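Local coordinates for cytosolic phospholipase A2 delta (Homo sapiens, PDB 5IZ5), which hydrolyses glycerophospholipids at the sn-2 position in a calcium-dependent reaction, with a preference for linoleic acid at that position, at residues B[428-433]-B[602-607]; B[480-485]-B[654-659]; B[531-536]-B[648-653]. The protein carries 3 engineered substitutions. All blocks are in the same frame, centred on the assembly; numbering follows the deposited sequence.

Contact 1 of 3, residues B[428-433]-B[602-607]; sequences FVDLWA and LHQRSP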
loop_
_atom_site.group_PDB
_atom_site.type_symbol
_atom_site.label_atom_id
_atom_site.label_comp_id
_atom_site.label_asym_id
_atom_site.label_seq_id
_atom_site.Cartn_x
_atom_site.Cartn_y
_atom_site.Cartn_z
ATOM N N PHE B 428 -14.287 3.882 8.225
ATOM C CA PHE B 428 -13.794 4.455 9.480
ATOM C C PHE B 428 -12.624 5.408 9.223
ATOM O O PHE B 428 -12.483 6.422 9.900
ATOM C CB PHE B 428 -13.331 3.344 10.433
ATOM C CG PHE B 428 -14.411 2.799 11.326
ATOM C CD1 PHE B 428 -15.430 2.046 10.773
ATOM C CD2 PHE B 428 -14.388 2.987 12.710
ATOM C CE1 PHE B 428 -16.435 1.514 11.559
ATOM C CE2 PHE B 428 -15.392 2.450 13.506
ATOM C CZ PHE B 428 -16.415 1.712 12.928
ATOM N N VAL B 429 -11.796 5.065 8.241
ATOM C CA VAL B 429 -10.648 5.877 7.866
ATOM C C VAL B 429 -11.071 7.262 7.419
ATOM O O VAL B 429 -10.405 8.241 7.736
ATOM C CB VAL B 429 -9.826 5.198 6.754
ATOM C CG1 VAL B 429 -8.866 6.177 6.095
ATOM C CG2 VAL B 429 -9.070 4.013 7.329
ATOM N N ASP B 430 -12.190 7.348 6.709
ATOM C CA ASP B 430 -12.677 8.634 6.244
ATOM C C ASP B 430 -13.109 9.516 7.397
ATOM O O ASP B 430 -12.810 10.713 7.393
ATOM C CB ASP B 430 -13.815 8.459 5.241
ATOM C CG ASP B 430 -13.373 7.710 4.010
ATOM O OD1 ASP B 430 -12.612 8.281 3.206
ATOM O OD2 ASP B 430 -13.766 6.546 3.846
ATOM N N LEU B 431 -13.783 8.942 8.396
ATOM C CA LEU B 431 -14.201 9.750 9.544
ATOM C C LEU B 431 -12.986 10.134 10.373
ATOM O O LEU B 431 -12.887 11.257 10.853
ATOM C CB LEU B 431 -15.206 9.012 10.422
ATOM C CG LEU B 431 -15.697 9.809 11.633
ATOM C CD1 LEU B 431 -16.368 11.113 11.222
ATOM C CD2 LEU B 431 -16.649 8.968 12.467
ATOM N N TRP B 432 -12.080 9.182 10.559
ATOM C CA TRP B 432 -10.867 9.424 11.325
ATOM C C TRP B 432 -10.041 10.543 10.690
ATOM O O TRP B 432 -9.486 11.384 11.399
ATOM C CB TRP B 432 -10.069 8.135 11.455
ATOM C CG TRP B 432 -8.698 8.292 12.011
ATOM C CD1 TRP B 432 -7.547 7.842 11.448
ATOM C CD2 TRP B 432 -8.325 8.936 13.239
ATOM N NE1 TRP B 432 -6.479 8.163 12.242
ATOM C CE2 TRP B 432 -6.927 8.835 13.349
ATOM C CE3 TRP B 432 -9.039 9.587 14.257
ATOM C CZ2 TRP B 432 -6.223 9.353 14.439
ATOM C CZ3 TRP B 432 -8.337 10.108 15.341
ATOM C CH2 TRP B 432 -6.942 9.988 15.422
ATOM N N ALA B 433 -10.024 10.588 9.359
ATOM C CA ALA B 433 -9.342 11.660 8.639
ATOM C C ALA B 433 -9.856 13.027 9.044
ATOM O O ALA B 433 -9.064 13.926 9.329
ATOM C CB ALA B 433 -9.486 11.471 7.141
ATOM N N LEU B 602 -13.156 -1.003 8.365
ATOM C CA LEU B 602 -12.192 -0.268 9.154
ATOM C C LEU B 602 -11.240 0.524 8.268
ATOM O O LEU B 602 -10.845 1.638 8.616
ATOM C CB LEU B 602 -11.373 -1.236 10.013
ATOM C CG LEU B 602 -11.993 -1.656 11.346
ATOM C CD1 LEU B 602 -11.122 -2.720 12.002
ATOM C CD2 LEU B 602 -12.232 -0.471 12.275
ATOM N N HIS B 603 -10.881 -0.077 7.136
ATOM C CA HIS B 603 -9.793 0.386 6.290
ATOM C C HIS B 603 -10.278 0.970 4.972
ATOM O O HIS B 603 -11.342 0.607 4.475
ATOM C CB HIS B 603 -8.854 -0.783 6.026
ATOM C CG HIS B 603 -8.413 -1.476 7.274
ATOM N ND1 HIS B 603 -8.039 -0.792 8.412
ATOM C CD2 HIS B 603 -8.297 -2.790 7.569
ATOM C CE1 HIS B 603 -7.710 -1.657 9.354
ATOM N NE2 HIS B 603 -7.855 -2.875 8.866
ATOM N N GLN B 604 -9.489 1.886 4.414
ATOM C CA GLN B 604 -9.788 2.482 3.111
ATOM C C GLN B 604 -9.813 1.390 2.033
ATOM O O GLN B 604 -9.067 0.410 2.104
ATOM C CB GLN B 604 -8.760 3.582 2.776
ATOM C CG GLN B 604 -9.119 4.483 1.620
ATOM C CD GLN B 604 -10.229 5.432 1.987
ATOM O OE1 GLN B 604 -11.400 5.052 1.984
ATOM N NE2 GLN B 604 -9.874 6.671 2.321
ATOM N N ARG B 605 -10.705 1.533 1.062
ATOM C CA ARG B 605 -10.744 0.606 -0.069
ATOM C C ARG B 605 -10.184 1.246 -1.341
ATOM O O ARG B 605 -10.890 1.500 -2.317
ATOM C CB ARG B 605 -12.160 0.059 -0.258
ATOM C CG ARG B 605 -12.497 -0.958 0.816
ATOM C CD ARG B 605 -13.945 -1.398 0.779
ATOM N NE ARG B 605 -14.200 -2.493 1.716
ATOM C CZ ARG B 605 -15.320 -3.214 1.745
ATOM N NH1 ARG B 605 -16.308 -2.962 0.892
ATOM N NH2 ARG B 605 -15.456 -4.192 2.636
ATOM N N SER B 606 -8.878 1.457 -1.322
ATOM C CA SER B 606 -8.215 2.225 -2.362
ATOM C C SER B 606 -8.137 1.445 -3.664
ATOM O O SER B 606 -7.788 0.270 -3.657
ATOM C CB SER B 606 -6.813 2.611 -1.923
ATOM O OG SER B 606 -6.879 3.498 -0.821
ATOM N N PRO B 607 -8.475 2.097 -4.786
ATOM C CA PRO B 607 -8.272 1.450 -6.074
ATOM C C PRO B 607 -6.822 1.031 -6.258
ATOM O O PRO B 607 -5.915 1.783 -5.898
ATOM C CB PRO B 607 -8.650 2.549 -7.074
ATOM C CG PRO B 607 -9.639 3.389 -6.341
ATOM C CD PRO B 607 -9.134 3.408 -4.925
HETATM O O HOH W 1 -13.052 6.890 0.905
#

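Contact 2 of 3, residues B[480-485]-B[654-659]; sequences DFKEWV and YFINTS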
loop_
_atom_site.group_PDB
_atom_site.type_symbol
_atom_site.label_atom_id
_atom_site.label_comp_id
_atom_site.label_asym_id
_atom_site.label_seq_id
_atom_site.Cartn_x
_atom_site.Cartn_y
_atom_site.Cartn_z
ATOM N N ASP B 480 -1.430 -12.950 7.911
ATOM C CA ASP B 480 -0.089 -12.367 7.930
ATOM C C ASP B 480 0.529 -12.161 6.536
ATOM O O ASP B 480 1.745 -11.989 6.426
ATOM C CB ASP B 480 0.849 -13.208 8.815
ATOM C CG ASP B 480 0.913 -14.670 8.398
ATOM O OD1 ASP B 480 1.888 -15.345 8.793
ATOM O OD2 ASP B 480 -0.002 -15.153 7.693
ATOM N N PHE B 481 -0.298 -12.207 5.487
ATOM C CA PHE B 481 0.067 -11.666 4.173
ATOM C C PHE B 481 0.129 -10.151 4.268
ATOM O O PHE B 481 -0.855 -9.517 4.641
ATOM C CB PHE B 481 -0.978 -12.051 3.134
ATOM C CG PHE B 481 -0.731 -11.470 1.760
ATOM C CD1 PHE B 481 -1.239 -10.223 1.414
ATOM C CD2 PHE B 481 -0.012 -12.180 0.806
ATOM C CE1 PHE B 481 -1.026 -9.693 0.154
ATOM C CE2 PHE B 481 0.201 -11.655 -0.458
ATOM C CZ PHE B 481 -0.306 -10.411 -0.784
ATOM N N LYS B 482 1.268 -9.569 3.913
ATOM C CA LYS B 482 1.467 -8.135 4.110
ATOM C C LYS B 482 2.570 -7.610 3.210
ATOM O O LYS B 482 3.648 -8.183 3.149
ATOM C CB LYS B 482 1.795 -7.851 5.584
ATOM C CG LYS B 482 2.962 -8.648 6.126
ATOM C CD LYS B 482 3.136 -8.357 7.604
ATOM C CE LYS B 482 4.578 -8.520 8.062
ATOM N NZ LYS B 482 4.906 -7.530 9.130
ATOM N N GLU B 483 2.269 -6.514 2.522
ATOM C CA GLU B 483 3.142 -5.892 1.529
ATOM C C GLU B 483 3.365 -4.430 1.878
ATOM O O GLU B 483 2.411 -3.688 2.126
ATOM C CB GLU B 483 2.504 -5.992 0.140
ATOM C CG GLU B 483 2.178 -7.423 -0.255
ATOM C CD GLU B 483 1.371 -7.519 -1.532
ATOM O OE1 GLU B 483 1.736 -8.346 -2.385
ATOM O OE2 GLU B 483 0.368 -6.784 -1.676
ATOM N N TRP B 484 4.626 -4.014 1.888
ATOM C CA TRP B 484 4.960 -2.637 2.234
ATOM C C TRP B 484 4.636 -1.712 1.066
ATOM O O TRP B 484 5.052 -1.965 -0.067
ATOM C CB TRP B 484 6.432 -2.510 2.641
ATOM C CG TRP B 484 6.740 -3.241 3.920
ATOM C CD1 TRP B 484 7.260 -4.494 4.042
ATOM C CD2 TRP B 484 6.516 -2.768 5.254
ATOM N NE1 TRP B 484 7.379 -4.828 5.372
ATOM C CE2 TRP B 484 6.930 -3.785 6.138
ATOM C CE3 TRP B 484 6.007 -1.584 5.786
ATOM C CZ2 TRP B 484 6.851 -3.651 7.533
ATOM C CZ3 TRP B 484 5.928 -1.446 7.173
ATOM C CH2 TRP B 484 6.351 -2.473 8.031
ATOM N N VAL B 485 3.863 -0.672 1.357
ATOM C CA VAL B 485 3.573 0.389 0.413
ATOM C C VAL B 485 4.187 1.688 0.940
ATOM O O VAL B 485 3.802 2.221 1.982
ATOM C CB VAL B 485 2.060 0.575 0.182
ATOM C CG1 VAL B 485 1.815 1.725 -0.781
ATOM C CG2 VAL B 485 1.443 -0.707 -0.363
ATOM N N TYR B 654 -0.117 -2.268 13.178
ATOM C CA TYR B 654 -0.861 -3.541 13.267
ATOM C C TYR B 654 0.047 -4.774 13.243
ATOM O O TYR B 654 -0.357 -5.855 13.677
ATOM C CB TYR B 654 -1.865 -3.695 12.121
ATOM C CG TYR B 654 -3.139 -2.899 12.268
ATOM C CD1 TYR B 654 -3.194 -1.574 11.885
ATOM C CD2 TYR B 654 -4.296 -3.482 12.774
ATOM C CE1 TYR B 654 -4.362 -0.843 12.005
ATOM C CE2 TYR B 654 -5.472 -2.756 12.899
ATOM C CZ TYR B 654 -5.502 -1.433 12.509
ATOM O OH TYR B 654 -6.656 -0.681 12.627
ATOM N N PHE B 655 1.246 -4.616 12.691
ATOM C CA PHE B 655 2.183 -5.728 12.532
ATOM C C PHE B 655 3.532 -5.475 13.202
ATOM O O PHE B 655 3.887 -6.184 14.137
ATOM C CB PHE B 655 2.369 -6.064 11.055
ATOM C CG PHE B 655 1.144 -6.661 10.424
ATOM C CD1 PHE B 655 0.083 -5.848 10.057
ATOM C CD2 PHE B 655 1.043 -8.036 10.209
ATOM C CE1 PHE B 655 -1.056 -6.382 9.478
ATOM C CE2 PHE B 655 -0.093 -8.577 9.626
ATOM C CZ PHE B 655 -1.143 -7.749 9.261
ATOM N N ILE B 656 4.285 -4.485 12.716
ATOM C CA ILE B 656 5.627 -4.188 13.250
ATOM C C ILE B 656 5.903 -2.696 13.340
ATOM O O ILE B 656 5.788 -1.979 12.340
ATOM C CB ILE B 656 6.757 -4.775 12.380
ATOM C CG1 ILE B 656 6.582 -6.285 12.197
ATOM C CG2 ILE B 656 8.103 -4.470 13.027
ATOM C CD1 ILE B 656 7.607 -6.934 11.286
ATOM N N ASN B 657 6.365 -2.261 14.512
ATOM C CA ASN B 657 6.461 -0.844 14.837
ATOM C C ASN B 657 7.759 -0.198 14.349
ATOM O O ASN B 657 8.502 0.395 15.141
ATOM C CB ASN B 657 6.302 -0.658 16.350
ATOM C CG ASN B 657 6.110 0.791 16.754
ATOM O OD1 ASN B 657 5.609 1.613 15.984
ATOM N ND2 ASN B 657 6.504 1.113 17.980
ATOM N N THR B 658 7.991 -0.273 13.036
ATOM C CA THR B 658 9.192 0.278 12.417
ATOM C C THR B 658 8.902 0.914 11.053
ATOM O O THR B 658 8.009 0.471 10.319
ATOM C CB THR B 658 10.265 -0.808 12.218
ATOM O OG1 THR B 658 11.476 -0.205 11.751
ATOM C CG2 THR B 658 9.810 -1.883 11.205
ATOM N N SER B 659 9.662 1.955 10.726
ATOM C CA SER B 659 9.611 2.570 9.400
ATOM C C SER B 659 10.829 2.173 8.561
ATOM O O SER B 659 11.099 2.778 7.531
ATOM C CB SER B 659 9.487 4.096 9.522
ATOM O OG SER B 659 10.617 4.670 10.135
#

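Contact 3 of 3, residues B[531-536]-B[648-653]; sequences WSNIFS and CLVDAA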
loop_
_atom_site.group_PDB
_atom_site.type_symbol
_atom_site.label_atom_id
_atom_site.label_comp_id
_atom_site.label_asym_id
_atom_site.label_seq_id
_atom_site.Cartn_x
_atom_site.Cartn_y
_atom_site.Cartn_z
ATOM N N TRP B 531 -2.147 6.115 7.389
ATOM C CA TRP B 531 -0.872 5.879 8.067
ATOM C C TRP B 531 -1.051 5.589 9.555
ATOM O O TRP B 531 -0.285 4.821 10.132
ATOM C CB TRP B 531 0.063 7.080 7.876
ATOM C CG TRP B 531 0.417 7.332 6.433
ATOM C CD1 TRP B 531 0.542 6.402 5.440
ATOM C CD2 TRP B 531 0.718 8.593 5.838
ATOM N NE1 TRP B 531 0.892 7.001 4.264
ATOM C CE2 TRP B 531 1.008 8.350 4.478
ATOM C CE3 TRP B 531 0.761 9.910 6.318
ATOM C CZ2 TRP B 531 1.344 9.372 3.594
ATOM C CZ3 TRP B 531 1.085 10.926 5.435
ATOM C CH2 TRP B 531 1.377 10.650 4.091
ATOM N N SER B 532 -2.048 6.220 10.164
ATOM C CA SER B 532 -2.323 6.064 11.581
ATOM C C SER B 532 -3.676 5.390 11.844
ATOM O O SER B 532 -4.305 5.667 12.875
ATOM C CB SER B 532 -2.256 7.430 12.278
ATOM O OG SER B 532 -3.263 8.316 11.816
ATOM N N ASN B 533 -4.128 4.522 10.927
ATOM C CA ASN B 533 -5.457 3.887 11.088
ATOM C C ASN B 533 -5.580 2.803 12.171
ATOM O O ASN B 533 -6.634 2.186 12.320
ATOM C CB ASN B 533 -6.093 3.437 9.750
ATOM C CG ASN B 533 -5.430 2.225 9.114
ATOM O OD1 ASN B 533 -4.617 1.529 9.715
ATOM N ND2 ASN B 533 -5.800 1.966 7.856
ATOM N N ILE B 534 -4.523 2.600 12.956
ATOM C CA ILE B 534 -4.667 1.878 14.222
ATOM C C ILE B 534 -5.788 2.543 15.037
ATOM O O ILE B 534 -6.525 1.881 15.762
ATOM C CB ILE B 534 -3.347 1.828 15.038
ATOM C CG1 ILE B 534 -3.460 0.836 16.200
ATOM C CG2 ILE B 534 -2.969 3.207 15.570
ATOM C CD1 ILE B 534 -3.366 -0.612 15.768
ATOM N N PHE B 535 -5.939 3.855 14.873
ATOM C CA PHE B 535 -6.987 4.587 15.577
ATOM C C PHE B 535 -8.404 4.257 15.103
ATOM O O PHE B 535 -9.351 4.441 15.865
ATOM C CB PHE B 535 -6.761 6.094 15.515
ATOM C CG PHE B 535 -5.656 6.580 16.407
ATOM C CD1 PHE B 535 -5.910 7.139 17.660
ATOM C CD2 PHE B 535 -4.352 6.480 15.984
ATOM C CE1 PHE B 535 -4.865 7.577 18.461
ATOM C CE2 PHE B 535 -3.306 6.908 16.776
ATOM C CZ PHE B 535 -3.560 7.458 18.019
ATOM N N SER B 536 -8.552 3.793 13.861
ATOM C CA SER B 536 -9.826 3.268 13.369
ATOM C C SER B 536 -10.238 2.049 14.171
ATOM O O SER B 536 -11.408 1.882 14.498
ATOM C CB SER B 536 -9.752 2.887 11.886
ATOM O OG SER B 536 -9.411 4.007 11.099
ATOM N N CYS B 648 -6.127 -2.858 0.533
ATOM C CA CYS B 648 -6.570 -2.647 1.901
ATOM C C CYS B 648 -5.363 -2.213 2.722
ATOM O O CYS B 648 -4.591 -3.046 3.203
ATOM C CB CYS B 648 -7.216 -3.903 2.490
ATOM S SG CYS B 648 -7.873 -3.633 4.155
ATOM N N LEU B 649 -5.224 -0.902 2.896
ATOM C CA LEU B 649 -4.024 -0.322 3.475
ATOM C C LEU B 649 -4.178 -0.088 4.972
ATOM O O LEU B 649 -5.161 0.498 5.440
ATOM C CB LEU B 649 -3.662 0.985 2.764
ATOM C CG LEU B 649 -3.246 0.814 1.297
ATOM C CD1 LEU B 649 -3.045 2.167 0.647
ATOM C CD2 LEU B 649 -1.977 -0.005 1.164
ATOM N N VAL B 650 -3.177 -0.546 5.709
ATOM C CA VAL B 650 -3.221 -0.607 7.144
ATOM C C VAL B 650 -1.996 0.092 7.751
ATOM O O VAL B 650 -0.947 0.173 7.128
ATOM C CB VAL B 650 -3.385 -2.098 7.535
ATOM C CG1 VAL B 650 -2.428 -2.537 8.616
ATOM C CG2 VAL B 650 -4.828 -2.364 7.917
ATOM N N ASP B 651 -2.178 0.654 8.941
ATOM C CA ASP B 651 -1.095 1.211 9.768
ATOM C C ASP B 651 -0.057 0.122 10.054
ATOM O O ASP B 651 -0.438 -0.985 10.401
ATOM C CB ASP B 651 -1.752 1.734 11.056
ATOM C CG ASP B 651 -0.790 2.420 11.999
ATOM O OD1 ASP B 651 0.411 2.093 11.990
ATOM O OD2 ASP B 651 -1.264 3.281 12.778
ATOM N N ALA B 652 1.238 0.420 9.888
ATOM C CA ALA B 652 2.313 -0.552 10.208
ATOM C C ALA B 652 2.247 -1.067 11.649
ATOM O O ALA B 652 2.652 -2.196 11.933
ATOM C CB ALA B 652 3.684 0.058 9.952
ATOM N N ALA B 653 1.727 -0.236 12.548
ATOM C CA ALA B 653 1.553 -0.608 13.950
ATOM C C ALA B 653 0.660 -1.845 14.179
ATOM O O ALA B 653 0.674 -2.401 15.269
ATOM C CB ALA B 653 1.022 0.583 14.738
HETATM O O HOH W 2 1.797 3.335 9.235
#

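Contact 1 of 3, residues B[428-433]-B[602-607]
Leu-602 lays its CD2 methyl over one face of the Phe-428 ring, 4.2 Å from the ring centroid and 17° off the normal, a CH-pi contact displaced toward the rim near CG and CD2. The Phe-428 side chain also touches Leu-540 and Ser-536 of helix 534-543 and Leu-597, and Leu-540 also touches Leu-602. The imidazole of His-603 has Leu-602 CB over one face and meets the ring of Tyr-654 edge-to-face; its CB leads away from the helix, and the side chain lies about 7 Å from that of Asp-651. Next along the helix, Val-429 presses its CG2 methyl into the backbone of the other segment, 3.2 Å from Leu-602 O and 3.6 Å from Gln-604 N. With CG1 anti to the backbone N (chi1 165°), the second methyl is turned to the Gln-604 amide, Val-429 CG1 lying 3.9 Å from Gln-604 NE2.

The helix side of the contact is the first turn of helix 428-441, in the catalytic domain of the lysophospholipase type, where the loop 602-607 runs past the helix on its way from helix 588-593 to strand 614-615. Ile-530 of helix 524-531 touches both Val-429 and Gln-604.

The polar end of the contact belongs to Asp-430 and Gln-604. The glutamine chain bends at chi2, which carries its amide back to the helix, and Gln-604 NE2 donates to Asp-430 OD1 over 3.3 Å, from above the carboxylate plane; amide and carboxylate are turned 50° from each other. Gln-604 OE1 then faces Asp-430 OD2 at 3.4 Å, two acceptors with no bond between them. Water 1 lies 2.7 Å from both Gln-604 OE1 and Asp-430 OD1, placed to donate to either, while Asp-430 OD2 accepts from the backbone N of Thr-427, just ahead of the helix.

Contact 2 of 3, residues B[480-485]-B[654-659]
Beside the active site of the patatin-like catalytic domain, the loop that follows Asp-651, the proton acceptor by similarity, runs roughly alongside the 480-484 part of the chain, which leads into strand 482-487; that strand pairs antiparallel with strand 463-471. The loop makes an inverse gamma turn centred on Asn-657, closed by a weak bond from Thr-658 N to Ile-656 O. Asn-657 OD1 takes the backbone N-H of Gly-333, next to the glycines that bind substrate.

Across the contact no hydrogen bond is made; side chains do the work. The lysine chain of Lys-482 and the side chain of Phe-655 run alongside each other, pointing opposite ways, and the aliphatic part of the lysine carries the touch: Lys-482 CD sits 3.4 Å from Phe-655 CD2, approaching the ring obliquely. The lysine gets there with CG in the crowded position between its backbone N and carbonyl carbon (chi1 54°), which sends the chain alongside the Phe-655 ring. A bend at chi4 then swings Lys-482 NZ past the ring, to 3.5 Å from Phe-655 CB and 3.5 Å from Ile-656 CD1, the lysine chain crossing that of Ile-656 at about a right angle. The edge of the Phe-655 ring is met by backbone, with Asp-480 CA 4.2 Å from Phe-655 CE2. Leu-469 and Val-471 of strand 463-471 also touch this ring.

Farther along the strand, Trp-484 is buried and reaches the loop only with the far corner of its indole. Its NE1 is committed to Tyr-693 OH, and its ring also touches Leu-467, Leu-469 and Pro-661. Ile-656 O lies at the edge of the indole near its plane, 4.4 Å from Trp-484 CH2, and that same Trp-484 CH2 comes within 4.1 Å of Thr-658 O.

Contact 3 of 3, residues B[531-536]-B[648-653]
The Ser-Asp catalytic dyad of the cytosolic phospholipase A2 family is set in place here: Asp-651, the proton acceptor by similarity, gives OD2 to the hydroxyl of the nucleophile Ser-365 and is held by the turn leading into helix 534-543. An Asx turn fixes the other oxygen, since Asp-651 OD1 accepts from Ala-653 N over 2.7 Å.

Asn-533, with CG between its backbone N and carbonyl carbon (chi1 72°), turns its amide onto the backbone from Leu-649 to Asp-651. Asn-533 OD1 takes the N-H of Asp-651 N over 2.7 Å, the donor standing above the carbonyl plane, and Asn-533 ND2 donates to Leu-649 O over 2.9 Å. A leucine in place of Asn-533 would probably leave Asp-651 N and Leu-649 O without their mates and the catalytic aspartate's backbone less firmly placed.

Ile-534 N makes a weak bond to Asp-651 OD2 (3.3 Å), while its CG2 methyl packs against the same oxygen. Trp-531 O lies 3.1 Å from Asp-651 CG, with no bond to either carboxylate oxygen. Instead, Trp-531 O meets water 2, 2.7 Å away and placed to donate to it; the same water accepts from Ala-652 N over 3.0 Å.

Contacts 1 and 3 are buried, while contact 2 reaches the surface at Asp-480. Contact 3 lies between the others in space, its centre about 9 Å from that of contact 1 and about 10 Å from that of contact 2, and along the chain is nested inside the loop closed by contact 2. With contact 2 it shares the mixed sheet, and Tyr-654 OH bonds to Asn-533 O; with contact 1 it shares helix packing, where Trp-432 stacks on Phe-535. Chemistry follows place. At the dyad, amide and backbone bonds dominate; at the helix start, methyl and ring packing ends in one amide-carboxylate pair with a water; in 480-485 with 654-659, a lysine's aliphatic chain runs beside a phenylalanine ring, and no hydrogen bond crosses.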